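SusD homolog (Bacteroides thetaiotaomicron, PDB 3EHM) probably binds mucin O-glycans as a SusD-like outer membrane lipoprotein, helping a human gut symbiont use these host sugars. Local coordinates at residues Phe308-Thr313 / Tyr323-Ala328. Residues are numbered along the deposited sequence; the frame is centred on the assembly and turned at random.
Sequences FPVAPT and YSAKFA
Val-310 sets one methyl against the side chains of Ala-325 and Ala-328, joining an extended segment to a short 3-10 turn within the loop that links strands 304-306 and 339-342 of this SusD-like fold. One methyl serves both alanines: CG2 of Val-310 lies 3.8 Å from CB of Ala-325 and equally 3.8 Å from CB of Ala-328. The CB of Val-310 is directed toward 323-328, and with CG1 anti to the backbone N (chi1 175°) CG2 lies anti to the carbonyl carbon and reaches both alanines.

The turn brings these two alanines, three residues apart in sequence, to the same methyl: Ala-328 N donates to Ala-325 O at 3.0 Å, and Phe-327 N to Ser-324 O at 3.1 Å. An ST turn opens it: Ser-324 OG accepts from Lys-326 N over 3.2 Å, with an N-H...O angle of 150°, and also bonds to Thr-321 O. No hydrogen bond crosses between 308-313 and 323-328, whose mutual burial is a modest 173 Å². Just beyond 323-328, however, Ser-329 hydrogen-bonds to Phe-308 through its backbone and, with OG, to Phe-308 N, while Val-310 shares a backbone hydrogen bond with Met-272 of strand 270-272. Phe-308 makes a cation-pi contact with Lys-403. Its carbonyl oxygen, in turn, approaches the second alanine methyl, Phe-308 O to Ala-328 CB measuring 3.3 Å.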
loop_
_atom_site.group_PDB
_atom_site.type_symbol
_atom_site.label_atom_id
_atom_site.label_comp_id
_atom_site.label_asym_id
_atom_site.label_seq_id
_atom_site.Cartn_x
_atom_site.Cartn_y
_atom_site.Cartn_z
ATOM N N PHE A 308 13.179 6.598 -18.137
ATOM C CA PHE A 308 12.415 5.713 -19.016
ATOM C C PHE A 308 11.570 4.720 -18.220
ATOM O O PHE A 308 12.101 3.829 -17.558
ATOM C CB PHE A 308 13.370 4.922 -19.918
ATOM C CG PHE A 308 14.392 5.772 -20.627
ATOM C CD1 PHE A 308 15.702 5.326 -20.763
ATOM C CD2 PHE A 308 14.047 7.009 -21.166
ATOM C CE1 PHE A 308 16.660 6.098 -21.427
ATOM C CE2 PHE A 308 14.997 7.790 -21.834
ATOM C CZ PHE A 308 16.305 7.332 -21.962
ATOM N N PRO A 309 10.239 4.855 -18.289
ATOM C CA PRO A 309 9.345 3.952 -17.560
ATOM C C PRO A 309 8.988 2.676 -18.319
ATOM O O PRO A 309 9.221 2.561 -19.522
ATOM C CB PRO A 309 8.121 4.820 -17.321
ATOM C CG PRO A 309 8.039 5.587 -18.607
ATOM C CD PRO A 309 9.487 5.993 -18.851
ATOM N N VAL A 310 8.427 1.719 -17.588
ATOM C CA VAL A 310 7.974 0.458 -18.156
ATOM C C VAL A 310 6.466 0.482 -17.927
ATOM O O VAL A 310 6.001 0.794 -16.827
ATOM C CB VAL A 310 8.614 -0.746 -17.436
ATOM C CG1 VAL A 310 8.033 -2.050 -17.964
ATOM C CG2 VAL A 310 10.127 -0.724 -17.656
ATOM N N ALA A 311 5.703 0.176 -18.969
ATOM C CA ALA A 311 4.251 0.218 -18.877
ATOM C C ALA A 311 3.667 -0.773 -17.878
ATOM O O ALA A 311 4.279 -1.798 -17.567
ATOM C CB ALA A 311 3.643 0.001 -20.254
ATOM N N PRO A 312 2.471 -0.470 -17.349
ATOM C CA PRO A 312 1.829 -1.361 -16.380
ATOM C C PRO A 312 1.351 -2.638 -17.050
ATOM O O PRO A 312 0.956 -2.626 -18.218
ATOM C CB PRO A 312 0.682 -0.517 -15.844
ATOM C CG PRO A 312 0.295 0.297 -17.034
ATOM C CD PRO A 312 1.638 0.721 -17.595
ATOM N N THR A 313 1.403 -3.737 -16.305
ATOM C CA THR A 313 0.977 -5.037 -16.810
ATOM C C THR A 313 1.610 -5.283 -18.182
ATOM O O THR A 313 0.922 -5.483 -19.186
ATOM C CB THR A 313 -0.570 -5.101 -16.877
ATOM O OG1 THR A 313 -1.110 -4.701 -15.608
ATOM C CG2 THR A 313 -1.044 -6.519 -17.172
ATOM N N TYR A 323 18.943 -2.035 -25.184
ATOM C CA TYR A 323 17.722 -1.340 -25.595
ATOM C C TYR A 323 16.512 -1.872 -24.823
ATOM O O TYR A 323 15.378 -1.504 -25.117
ATOM C CB TYR A 323 17.464 -1.553 -27.092
ATOM C CG TYR A 323 18.418 -0.839 -28.025
ATOM C CD1 TYR A 323 18.381 0.546 -28.168
ATOM C CD2 TYR A 323 19.342 -1.555 -28.784
ATOM C CE1 TYR A 323 19.240 1.205 -29.050
ATOM C CE2 TYR A 323 20.209 -0.908 -29.668
ATOM C CZ TYR A 323 20.151 0.471 -29.794
ATOM O OH TYR A 323 21.000 1.113 -30.667
ATOM N N SER A 324 16.756 -2.728 -23.835
ATOM C CA SER A 324 15.669 -3.343 -23.073
ATOM C C SER A 324 15.300 -2.666 -21.762
ATOM O O SER A 324 15.991 -1.765 -21.291
ATOM C CB SER A 324 16.017 -4.796 -22.771
ATOM O OG SER A 324 16.992 -4.851 -21.745
ATOM N N ALA A 325 14.211 -3.140 -21.161
ATOM C CA ALA A 325 13.740 -2.598 -19.896
ATOM C C ALA A 325 14.731 -2.907 -18.780
ATOM O O ALA A 325 14.609 -2.379 -17.677
ATOM C CB ALA A 325 12.360 -3.164 -19.558
ATOM N N LYS A 326 15.711 -3.763 -19.056
ATOM C CA LYS A 326 16.703 -4.072 -18.036
ATOM C C LYS A 326 17.385 -2.768 -17.654
ATOM O O LYS A 326 17.794 -2.582 -16.508
ATOM C CB LYS A 326 17.751 -5.071 -18.545
ATOM C CG LYS A 326 18.909 -5.267 -17.562
ATOM C CD LYS A 326 19.868 -6.377 -17.970
ATOM C CE LYS A 326 21.035 -6.468 -16.986
ATOM N NZ LYS A 326 21.952 -7.606 -17.290
ATOM N N PHE A 327 17.490 -1.858 -18.615
ATOM C CA PHE A 327 18.130 -0.578 -18.364
ATOM C C PHE A 327 17.190 0.616 -18.288
ATOM O O PHE A 327 17.604 1.760 -18.483
ATOM C CB PHE A 327 19.223 -0.346 -19.404
ATOM C CG PHE A 327 20.248 -1.436 -19.421
ATOM C CD1 PHE A 327 20.139 -2.499 -20.309
ATOM C CD2 PHE A 327 21.283 -1.443 -18.489
ATOM C CE1 PHE A 327 21.044 -3.559 -20.267
ATOM C CE2 PHE A 327 22.189 -2.497 -18.439
ATOM C CZ PHE A 327 22.067 -3.557 -19.331
ATOM N N ALA A 328 15.920 0.345 -18.007
ATOM C CA ALA A 328 14.942 1.412 -17.849
ATOM C C ALA A 328 15.234 1.982 -16.465
ATOM O O ALA A 328 16.039 1.415 -15.722
ATOM C CB ALA A 328 13.527 0.845 -17.897
#